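Local coordinates for protein cysteine protease-like virA (Shigella flexneri, PDB 3EB8) that acts as a secreted virulence effector needed for bacterial entry into epithelial cells and for spread within and between them, although its proposed tubulin protease activity is disputed, at residues Ile158-Ile163 with Lys216-Ser221; Leu167-Asp172 with Ser203-Gln208; Leu192-Val197 with Leu222-Ala227; Phe228-Thr233 with Thr331-Glu336. All blocks are in the same frame, centred on the assembly; numbering follows the deposited sequence.

Contact 1 of 4, residues Ile158-Ile163 with Lys216-Ser221; sequences IYFNNI and KLLFTS
Phe160 and Leu218 both carry CG anti to the backbone N (chi1 177° and -180°), which extends each side chain from its own backbone toward the other segment. Ile163 splits its branches: with chi1 at -60°, CG2 lies anti to the backbone N and CG1 beside it, and each branch finds a different partner. The CG1 branch ends tip to tip with Leu218, Ile163 CD1 standing 3.7 Å from Leu218 CD2. The other methyl, Ile163 CG2, comes to the rim of the Phe219 ring near its plane, 3.7 Å from Phe219 CZ. Phe160 meets the same ring edge with its CB, which is 4.1 Å from Phe219 CE2. The Phe160 ring meets the leucine obliquely, Phe160 CD2 lying 4.1 Å from Leu218 CD2. Phe160 and Ile163 are the two ends of a type I' turn that closes a tight beta hairpin, paired by Phe160 N to Ile163 O at 3.1 Å and Ile163 N to Phe160 O at 2.9 Å. The hairpin thus offers both residues to helix 210-221, in a region assigned to tubulin binding, while Ile281 and Ala283 of strand 274-283 also pack on Phe160. No hydrogen bond or ion pair crosses between the segments, so hairpin and helix are held together here by apolar side-chain packing, with position set by shape rather than by directional bonds.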
# COMPACT_ATOMS: atom_id res chain seq x y z
N ILE A 158 -0.32 5.56 -9.02
CA ILE A 158 -1.65 5.01 -8.86
C ILE A 158 -1.92 4.03 -9.97
O ILE A 158 -1.71 4.34 -11.14
CB ILE A 158 -2.70 6.11 -8.90
CG1 ILE A 158 -2.40 7.17 -7.84
CG2 ILE A 158 -4.11 5.50 -8.70
CD1 ILE A 158 -2.91 8.53 -8.18
N TYR A 159 -2.39 2.85 -9.59
CA TYR A 159 -2.65 1.78 -10.55
C TYR A 159 -4.07 1.25 -10.45
O TYR A 159 -4.60 1.07 -9.36
CB TYR A 159 -1.70 0.61 -10.32
CG TYR A 159 -0.27 0.98 -10.33
CD1 TYR A 159 0.38 1.32 -9.15
CD2 TYR A 159 0.46 0.99 -11.52
CE1 TYR A 159 1.73 1.67 -9.15
CE2 TYR A 159 1.81 1.34 -11.52
CZ TYR A 159 2.44 1.67 -10.34
OH TYR A 159 3.77 2.02 -10.33
N PHE A 160 -4.70 1.00 -11.59
CA PHE A 160 -5.85 0.11 -11.59
C PHE A 160 -5.45 -1.18 -12.30
O PHE A 160 -5.00 -1.15 -13.45
CB PHE A 160 -7.06 0.73 -12.28
CG PHE A 160 -8.23 -0.20 -12.35
CD1 PHE A 160 -9.19 -0.20 -11.37
CD2 PHE A 160 -8.35 -1.08 -13.39
CE1 PHE A 160 -10.26 -1.07 -11.44
CE2 PHE A 160 -9.42 -1.95 -13.45
CZ PHE A 160 -10.37 -1.94 -12.48
N ASN A 161 -5.60 -2.30 -11.61
CA ASN A 161 -5.21 -3.59 -12.17
C ASN A 161 -3.85 -3.59 -12.86
O ASN A 161 -3.71 -4.01 -14.00
CB ASN A 161 -6.29 -4.13 -13.11
CG ASN A 161 -7.14 -5.21 -12.45
OD1 ASN A 161 -6.68 -6.34 -12.28
ND2 ASN A 161 -8.38 -4.86 -12.07
N ASN A 162 -2.84 -3.10 -12.15
CA ASN A 162 -1.47 -3.12 -12.66
C ASN A 162 -1.24 -2.19 -13.84
O ASN A 162 -0.28 -2.37 -14.60
CB ASN A 162 -1.06 -4.54 -13.02
CG ASN A 162 -0.61 -5.33 -11.81
OD1 ASN A 162 0.24 -4.88 -11.05
ND2 ASN A 162 -1.19 -6.52 -11.63
N ILE A 163 -2.10 -1.20 -13.98
CA ILE A 163 -1.96 -0.22 -15.04
C ILE A 163 -1.73 1.14 -14.42
O ILE A 163 -2.59 1.65 -13.70
CB ILE A 163 -3.24 -0.16 -15.89
CG1 ILE A 163 -3.54 -1.52 -16.52
CG2 ILE A 163 -3.14 0.94 -16.94
CD1 ILE A 163 -4.98 -1.66 -17.00
N LYS A 216 -8.33 3.45 -22.69
CA LYS A 216 -9.22 4.60 -22.76
C LYS A 216 -10.61 4.17 -22.36
O LYS A 216 -11.32 4.87 -21.62
CB LYS A 216 -9.25 5.18 -24.18
CG LYS A 216 -7.96 5.82 -24.63
CD LYS A 216 -8.20 6.78 -25.78
CE LYS A 216 -9.24 6.25 -26.75
NZ LYS A 216 -9.60 7.23 -27.81
N LEU A 217 -10.99 2.99 -22.84
CA LEU A 217 -12.32 2.42 -22.64
C LEU A 217 -12.49 2.08 -21.18
O LEU A 217 -13.49 2.41 -20.56
CB LEU A 217 -12.45 1.15 -23.46
CG LEU A 217 -13.76 0.96 -24.19
CD1 LEU A 217 -13.80 1.93 -25.38
CD2 LEU A 217 -13.88 -0.48 -24.62
N LEU A 218 -11.48 1.40 -20.65
CA LEU A 218 -11.46 0.98 -19.27
C LEU A 218 -11.66 2.17 -18.34
O LEU A 218 -12.56 2.18 -17.49
CB LEU A 218 -10.13 0.29 -18.97
CG LEU A 218 -9.90 -0.25 -17.56
CD1 LEU A 218 -11.08 -1.12 -17.17
CD2 LEU A 218 -8.60 -1.04 -17.51
N PHE A 219 -10.82 3.19 -18.51
CA PHE A 219 -10.90 4.34 -17.62
C PHE A 219 -12.13 5.19 -17.87
O PHE A 219 -12.53 5.95 -17.01
CB PHE A 219 -9.62 5.20 -17.68
CG PHE A 219 -8.40 4.45 -17.24
CD1 PHE A 219 -7.27 4.41 -18.03
CD2 PHE A 219 -8.41 3.74 -16.05
CE1 PHE A 219 -6.15 3.69 -17.63
CE2 PHE A 219 -7.28 3.02 -15.64
CZ PHE A 219 -6.15 3.01 -16.44
N THR A 220 -12.72 5.08 -19.05
CA THR A 220 -13.95 5.81 -19.32
C THR A 220 -15.09 5.26 -18.47
O THR A 220 -15.89 6.02 -17.93
CB THR A 220 -14.35 5.75 -20.81
OG1 THR A 220 -13.43 6.54 -21.58
CG2 THR A 220 -15.75 6.31 -21.01
N SER A 221 -15.14 3.94 -18.35
CA SER A 221 -16.14 3.26 -17.56
C SER A 221 -15.92 3.54 -16.08
O SER A 221 -16.79 4.08 -15.41
CB SER A 221 -16.13 1.76 -17.85
OG SER A 221 -16.77 1.03 -16.82

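Contact 2 of 4, residues Leu167-Asp172 with Ser203-Gln208; sequences LKLIAD and SNFPQQ
Lys168 meets Asn204 through its aliphatic part, Lys168 CG lying 3.2 Å from Asn204 OD1, the lysine chain running roughly perpendicular to the asparagine. Bends at chi2 (69°) and chi4 curl the rest of the lysine back along its own helix, where NZ forms a salt bridge with the residue one turn on, Lys168 NZ to Asp172 OD2 at 2.9 Å. Leu169 lies over one face of the amide, its CA 3.5 Å from Asn204 ND2, with CD1 beside the same nitrogen at 3.7 Å. The other methyl, Leu169 CD2, turns to Phe205, 3.8 Å from CE1 of that ring. At Asp172, Asn204 ND2 donates to OD2 over 2.9 Å with an N-H...O angle of 155°. The oxygen is gripped twice, by the lysine on its syn lone pair and by the amide on the anti side, tilted 29° from the carboxylate plane, and this pairing probably favours an ionised carboxylate. Asn204 ND2 also donates to Ile200 O in its own helix, and these two bonds fix the rotation of the group. The contact joins the start of helix 167-176 to the C-terminal part of helix 194-204, while Phe205 leads on to Glu215, Lys216 and Phe219 of helix 210-221.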
# COMPACT_ATOMS: atom_id res chain seq x y z
N LEU A 167 -0.56 10.53 -13.80
CA LEU A 167 -0.87 11.52 -12.77
C LEU A 167 -1.59 12.75 -13.30
O LEU A 167 -2.46 13.31 -12.63
CB LEU A 167 0.41 11.93 -12.02
CG LEU A 167 0.84 10.94 -10.93
CD1 LEU A 167 2.29 11.19 -10.49
CD2 LEU A 167 -0.11 11.00 -9.73
N LYS A 168 -1.23 13.18 -14.50
CA LYS A 168 -1.89 14.34 -15.11
C LYS A 168 -3.39 14.04 -15.30
O LYS A 168 -4.23 14.93 -15.17
CB LYS A 168 -1.21 14.70 -16.43
CG LYS A 168 -1.92 15.77 -17.26
CD LYS A 168 -1.85 17.14 -16.58
CE LYS A 168 -2.28 18.25 -17.54
NZ LYS A 168 -3.51 17.90 -18.30
N LEU A 169 -3.70 12.79 -15.62
CA LEU A 169 -5.07 12.36 -15.81
C LEU A 169 -5.80 12.33 -14.48
O LEU A 169 -6.99 12.65 -14.42
CB LEU A 169 -5.11 10.96 -16.42
CG LEU A 169 -6.48 10.30 -16.49
CD1 LEU A 169 -7.49 11.23 -17.17
CD2 LEU A 169 -6.38 8.98 -17.23
N ILE A 170 -5.10 11.95 -13.41
CA ILE A 170 -5.70 12.04 -12.09
C ILE A 170 -5.99 13.50 -11.75
O ILE A 170 -7.07 13.83 -11.25
CB ILE A 170 -4.81 11.43 -11.00
CG1 ILE A 170 -4.49 9.95 -11.31
CG2 ILE A 170 -5.47 11.62 -9.63
CD1 ILE A 170 -5.63 9.01 -11.12
N ALA A 171 -5.03 14.39 -12.00
CA ALA A 171 -5.22 15.81 -11.72
C ALA A 171 -6.39 16.38 -12.53
O ALA A 171 -7.17 17.16 -12.02
CB ALA A 171 -3.94 16.60 -11.98
N ASP A 172 -6.51 15.98 -13.79
CA ASP A 172 -7.62 16.45 -14.61
C ASP A 172 -8.97 15.93 -14.07
O ASP A 172 -9.96 16.65 -14.05
CB ASP A 172 -7.46 16.06 -16.08
CG ASP A 172 -6.34 16.81 -16.78
OD1 ASP A 172 -5.84 17.80 -16.21
OD2 ASP A 172 -5.97 16.40 -17.91
N SER A 203 -7.67 13.63 -23.83
CA SER A 203 -6.56 14.58 -23.67
C SER A 203 -5.28 13.88 -23.22
O SER A 203 -4.19 14.28 -23.60
CB SER A 203 -6.91 15.69 -22.66
OG SER A 203 -7.71 16.71 -23.23
N ASN A 204 -5.43 12.83 -22.41
CA ASN A 204 -4.28 12.18 -21.77
C ASN A 204 -3.85 10.88 -22.40
O ASN A 204 -2.89 10.26 -21.95
CB ASN A 204 -4.53 11.95 -20.28
CG ASN A 204 -4.36 13.21 -19.46
OD1 ASN A 204 -3.23 13.66 -19.24
ND2 ASN A 204 -5.47 13.79 -19.01
N PHE A 205 -4.58 10.46 -23.43
CA PHE A 205 -4.24 9.24 -24.17
C PHE A 205 -4.30 9.49 -25.68
O PHE A 205 -5.29 9.17 -26.34
CB PHE A 205 -5.17 8.10 -23.78
CG PHE A 205 -4.86 7.48 -22.44
CD1 PHE A 205 -5.85 7.39 -21.46
CD2 PHE A 205 -3.61 6.99 -22.16
CE1 PHE A 205 -5.57 6.81 -20.22
CE2 PHE A 205 -3.33 6.41 -20.92
CZ PHE A 205 -4.31 6.33 -19.95
N PRO A 206 -3.23 10.07 -26.24
CA PRO A 206 -3.13 10.37 -27.68
C PRO A 206 -2.91 9.11 -28.52
O PRO A 206 -3.51 8.96 -29.59
CB PRO A 206 -1.89 11.26 -27.78
CG PRO A 206 -1.47 11.57 -26.36
CD PRO A 206 -2.01 10.46 -25.52
N GLN A 207 -2.07 8.21 -28.02
CA GLN A 207 -1.72 6.97 -28.72
C GLN A 207 -2.94 6.16 -29.17
O GLN A 207 -3.94 6.06 -28.46
CB GLN A 207 -0.81 6.11 -27.84
CG GLN A 207 0.10 6.89 -26.88
CD GLN A 207 -0.57 7.24 -25.55
OE1 GLN A 207 0.10 7.53 -24.56
NE2 GLN A 207 -1.90 7.22 -25.53
N GLN A 208 -2.84 5.56 -30.36
CA GLN A 208 -3.98 4.89 -30.97
C GLN A 208 -3.88 3.35 -30.91
O GLN A 208 -4.76 2.65 -31.39
CB GLN A 208 -4.14 5.35 -32.41
CG GLN A 208 -5.58 5.55 -32.85
CD GLN A 208 -6.20 6.83 -32.30
OE1 GLN A 208 -5.49 7.70 -31.78
NE2 GLN A 208 -7.51 6.95 -32.41

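Contact 3 of 4, residues Leu192-Val197 with Leu222-Ala227; sequences LSYNQV and LFQDPA
Packing of a loop against a helix start joins these segments: Gln224 and Phe223, in the turn between helices 210-221 and 226-234, lie beside Tyr194 and Val197 in the first turn of helix 194-204. Gln224 carries most of it. Its extended side chain (chi2 180°) slants across the start of the helix, Gln224 CD 3.6 Å from Tyr194 CA. The amide end reaches the edge of the Tyr194 ring, the two planes inclined at 52°. Further back, Gln224 CG is 3.9 Å from both Leu192 O and Val197 CG1. The backbone it leans on is fixed by a capping box, in which Gln196 N donates to Ser193 OG at 2.9 Å and Ser193 N to Gln196 OE1 at 2.7 Å. Both segments lie in the region assigned to tubulin binding. Asp225 is the N-cap of helix 226-234, Ala227 N donating to Asp225 OD1 at 2.9 Å from above the carboxylate plane; the second carboxylate oxygen, OD2, accepts from Tyr300 on strand 300-312. Val197 faces the loop more loosely, its CB 4.5 Å from Phe223 CB, and the phenylalanine ring continues toward Leu169 and Leu173 of helix 167-176.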
# COMPACT_ATOMS: atom_id res chain seq x y z
N LEU A 192 -19.08 12.65 -12.91
CA LEU A 192 -18.86 13.22 -14.24
C LEU A 192 -19.70 12.54 -15.31
O LEU A 192 -19.87 11.32 -15.30
CB LEU A 192 -17.37 13.17 -14.61
CG LEU A 192 -16.48 14.32 -14.10
CD1 LEU A 192 -16.41 14.29 -12.60
CD2 LEU A 192 -15.08 14.27 -14.69
N SER A 193 -20.21 13.33 -16.25
CA SER A 193 -20.90 12.75 -17.39
C SER A 193 -19.93 11.92 -18.23
O SER A 193 -18.72 12.06 -18.11
CB SER A 193 -21.51 13.84 -18.27
OG SER A 193 -20.51 14.60 -18.91
N TYR A 194 -20.47 11.05 -19.08
CA TYR A 194 -19.65 10.40 -20.07
C TYR A 194 -18.92 11.44 -20.94
O TYR A 194 -17.74 11.29 -21.25
CB TYR A 194 -20.46 9.47 -20.97
CG TYR A 194 -19.67 9.08 -22.20
CD1 TYR A 194 -18.78 8.02 -22.17
CD2 TYR A 194 -19.77 9.82 -23.36
CE1 TYR A 194 -18.04 7.68 -23.28
CE2 TYR A 194 -19.04 9.50 -24.48
CZ TYR A 194 -18.17 8.43 -24.43
OH TYR A 194 -17.44 8.11 -25.56
N ASN A 195 -19.65 12.47 -21.35
CA ASN A 195 -19.06 13.56 -22.11
C ASN A 195 -17.83 14.16 -21.46
O ASN A 195 -16.80 14.33 -22.10
CB ASN A 195 -20.08 14.66 -22.35
CG ASN A 195 -21.06 14.31 -23.42
OD1 ASN A 195 -20.95 13.26 -24.05
ND2 ASN A 195 -22.05 15.18 -23.64
N GLN A 196 -17.94 14.48 -20.17
CA GLN A 196 -16.86 15.14 -19.46
C GLN A 196 -15.61 14.28 -19.35
O GLN A 196 -14.52 14.72 -19.73
CB GLN A 196 -17.32 15.59 -18.07
CG GLN A 196 -18.16 16.86 -18.07
CD GLN A 196 -19.22 16.84 -16.97
OE1 GLN A 196 -19.33 15.88 -16.21
NE2 GLN A 196 -20.01 17.91 -16.89
N VAL A 197 -15.76 13.06 -18.83
CA VAL A 197 -14.61 12.19 -18.65
C VAL A 197 -13.96 11.88 -19.99
O VAL A 197 -12.74 11.81 -20.10
CB VAL A 197 -14.97 10.87 -17.94
CG1 VAL A 197 -16.07 11.09 -16.92
CG2 VAL A 197 -15.38 9.80 -18.93
N LEU A 222 -14.76 3.17 -15.55
CA LEU A 222 -14.37 3.67 -14.24
C LEU A 222 -14.42 5.16 -14.48
O LEU A 222 -14.56 5.58 -15.62
CB LEU A 222 -12.95 3.26 -13.89
CG LEU A 222 -12.50 1.81 -14.06
CD1 LEU A 222 -10.97 1.71 -13.96
CD2 LEU A 222 -13.17 0.93 -13.03
N PHE A 223 -14.33 5.97 -13.45
CA PHE A 223 -14.35 7.43 -13.64
C PHE A 223 -15.78 7.95 -13.67
O PHE A 223 -16.05 9.06 -13.23
CB PHE A 223 -13.62 7.88 -14.91
CG PHE A 223 -12.10 7.92 -14.79
CD1 PHE A 223 -11.42 7.01 -14.00
CD2 PHE A 223 -11.37 8.86 -15.51
CE1 PHE A 223 -10.03 7.05 -13.92
CE2 PHE A 223 -9.97 8.90 -15.43
CZ PHE A 223 -9.31 7.99 -14.63
N GLN A 224 -16.68 7.13 -14.21
CA GLN A 224 -18.10 7.36 -14.06
C GLN A 224 -18.67 6.49 -12.95
O GLN A 224 -19.84 6.57 -12.63
CB GLN A 224 -18.84 7.06 -15.37
CG GLN A 224 -18.42 7.95 -16.53
CD GLN A 224 -19.18 7.60 -17.78
OE1 GLN A 224 -18.67 6.88 -18.66
NE2 GLN A 224 -20.42 8.08 -17.87
N ASP A 225 -17.84 5.62 -12.38
CA ASP A 225 -18.32 4.78 -11.30
C ASP A 225 -18.04 5.46 -9.96
O ASP A 225 -16.89 5.58 -9.55
CB ASP A 225 -17.69 3.39 -11.39
CG ASP A 225 -18.18 2.46 -10.32
OD1 ASP A 225 -18.93 2.90 -9.42
OD2 ASP A 225 -17.81 1.27 -10.38
N PRO A 226 -19.09 5.91 -9.26
CA PRO A 226 -18.90 6.62 -8.00
C PRO A 226 -18.17 5.76 -6.98
O PRO A 226 -17.46 6.27 -6.13
CB PRO A 226 -20.32 6.92 -7.53
CG PRO A 226 -21.18 6.76 -8.74
CD PRO A 226 -20.52 5.69 -9.55
N ALA A 227 -18.31 4.45 -7.07
CA ALA A 227 -17.62 3.60 -6.14
C ALA A 227 -16.12 3.68 -6.41
O ALA A 227 -15.31 3.66 -5.50
CB ALA A 227 -18.12 2.17 -6.21

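Contact 4 of 4, residues Phe228-Thr233 with Thr331-Glu336; sequences FISALT and TLPSSE
Ser230 projects from helix 226-234 straight at the chain between Thr331 and Pro333. Its CB already touches the first of these residues, lying 3.7 Å from Thr331 CG2, a methyl set anti to the backbone N of Thr331, on the side of the helix. One bond further out, chi1 of -69° places OG beside the backbone N of Ser230 and over the Leu332-Pro333 peptide, with Ser230 OG 3.1 Å from Leu332 C and 3.0 Å from Pro333 N. The proline nitrogen has no hydrogen to give, and this is close packing rather than a bond. The hydroxyl is instead hydrogen-bonded to Pro226 O, one turn back in its own helix, which satisfies this buried polar atom. Pro333 occupies the centre of an inverse gamma turn, closed by Ser334 N to Leu332 O at 2.8 Å, and its ring packs against the helix. Pro333 CB, CG and CD each lie 3.6 Å from Ser230 OG. The ring also meets Ile229 CG2, from the residue before Ser230 in the helix, at 4.0 Å from Pro333 CB, the two side chains slanting across each other. Immediately after the turn, Ser334 takes the N-cap position of helix 335-341, its OG accepting from Gly337 N, while the backbone of Pro333 is hydrogen-bonded to Leu189.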
# COMPACT_ATOMS: atom_id res chain seq x y z
N PHE A 228 -15.76 3.78 -7.69
CA PHE A 228 -14.37 3.95 -8.06
C PHE A 228 -13.82 5.30 -7.59
O PHE A 228 -12.72 5.38 -7.03
CB PHE A 228 -14.14 3.77 -9.56
CG PHE A 228 -12.72 4.02 -9.95
CD1 PHE A 228 -11.75 3.04 -9.76
CD2 PHE A 228 -12.32 5.27 -10.43
CE1 PHE A 228 -10.42 3.29 -10.06
CE2 PHE A 228 -10.99 5.52 -10.75
CZ PHE A 228 -10.03 4.53 -10.56
N ILE A 229 -14.57 6.37 -7.82
CA ILE A 229 -14.13 7.69 -7.36
C ILE A 229 -13.91 7.64 -5.85
O ILE A 229 -12.93 8.17 -5.33
CB ILE A 229 -15.17 8.77 -7.69
CG1 ILE A 229 -15.39 8.85 -9.21
CG2 ILE A 229 -14.74 10.12 -7.11
CD1 ILE A 229 -14.09 8.97 -10.02
N SER A 230 -14.84 6.97 -5.17
CA SER A 230 -14.80 6.83 -3.73
C SER A 230 -13.56 6.06 -3.32
O SER A 230 -12.89 6.43 -2.36
CB SER A 230 -16.07 6.12 -3.24
OG SER A 230 -17.22 6.94 -3.40
N ALA A 231 -13.24 4.99 -4.06
CA ALA A 231 -12.07 4.16 -3.76
C ALA A 231 -10.76 4.92 -3.96
O ALA A 231 -9.87 4.89 -3.10
CB ALA A 231 -12.09 2.92 -4.62
N LEU A 232 -10.64 5.58 -5.11
CA LEU A 232 -9.48 6.41 -5.42
C LEU A 232 -9.25 7.53 -4.39
O LEU A 232 -8.13 7.70 -3.86
CB LEU A 232 -9.63 7.01 -6.80
CG LEU A 232 -8.60 8.04 -7.27
CD1 LEU A 232 -7.18 7.46 -7.27
CD2 LEU A 232 -8.98 8.58 -8.65
N THR A 233 -10.29 8.30 -4.10
CA THR A 233 -10.14 9.45 -3.20
C THR A 233 -9.92 9.02 -1.77
O THR A 233 -9.08 9.57 -1.07
CB THR A 233 -11.33 10.46 -3.30
OG1 THR A 233 -12.56 9.82 -2.95
CG2 THR A 233 -11.44 11.01 -4.72
N THR A 331 -21.01 2.85 -3.19
CA THR A 331 -20.45 3.87 -2.31
C THR A 331 -20.49 5.26 -2.93
O THR A 331 -20.07 5.44 -4.08
CB THR A 331 -18.96 3.60 -1.92
OG1 THR A 331 -18.83 2.31 -1.32
CG2 THR A 331 -18.49 4.65 -0.92
N LEU A 332 -20.96 6.23 -2.17
CA LEU A 332 -20.99 7.62 -2.64
C LEU A 332 -19.73 8.37 -2.22
O LEU A 332 -19.27 8.23 -1.09
CB LEU A 332 -22.25 8.34 -2.14
CG LEU A 332 -23.56 7.70 -2.60
CD1 LEU A 332 -24.74 8.43 -1.98
CD2 LEU A 332 -23.66 7.65 -4.13
N PRO A 333 -19.17 9.16 -3.14
CA PRO A 333 -17.95 9.92 -2.90
C PRO A 333 -18.21 11.10 -1.94
O PRO A 333 -18.31 12.23 -2.39
CB PRO A 333 -17.56 10.44 -4.29
CG PRO A 333 -18.43 9.75 -5.24
CD PRO A 333 -19.66 9.36 -4.51
N SER A 334 -18.32 10.81 -0.65
CA SER A 334 -18.41 11.82 0.38
C SER A 334 -17.84 11.25 1.66
O SER A 334 -17.68 10.04 1.80
CB SER A 334 -19.86 12.25 0.62
OG SER A 334 -20.59 11.24 1.32
N SER A 335 -17.54 12.12 2.61
CA SER A 335 -17.08 11.69 3.91
C SER A 335 -18.09 10.76 4.62
O SER A 335 -17.69 9.82 5.28
CB SER A 335 -16.79 12.93 4.76
OG SER A 335 -16.03 13.84 3.98
N GLU A 336 -19.38 11.03 4.48
CA GLU A 336 -20.39 10.10 5.00
C GLU A 336 -20.31 8.75 4.28
O GLU A 336 -20.23 7.71 4.92
CB GLU A 336 -21.83 10.66 4.94
CG GLU A 336 -22.89 9.64 5.40
CD GLU A 336 -24.28 10.20 5.53
OE1 GLU A 336 -25.26 9.41 5.56
OE2 GLU A 336 -24.40 11.44 5.63

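Overall arrangement
Helices 194-204, 210-221 and 226-234 follow one another in the chain, and the four contacts fasten them to each other and to their surroundings. Contacts 2 and 3 hold opposite ends of helix 194-204; both are partly buried and mix polar groups with apolar packing. Contact 1 is also partly buried but wholly apolar, tying helix 210-221 to the edge of the mixed sheet. Contact 4 is the buried one; it shares helix 226-234 with contact 3, brings in a loop from much later in the chain, and rests on close packing of a serine and a proline with no hydrogen bond across it. Phe228 meets Phe223 of contact 3 and Phe160 of contact 1.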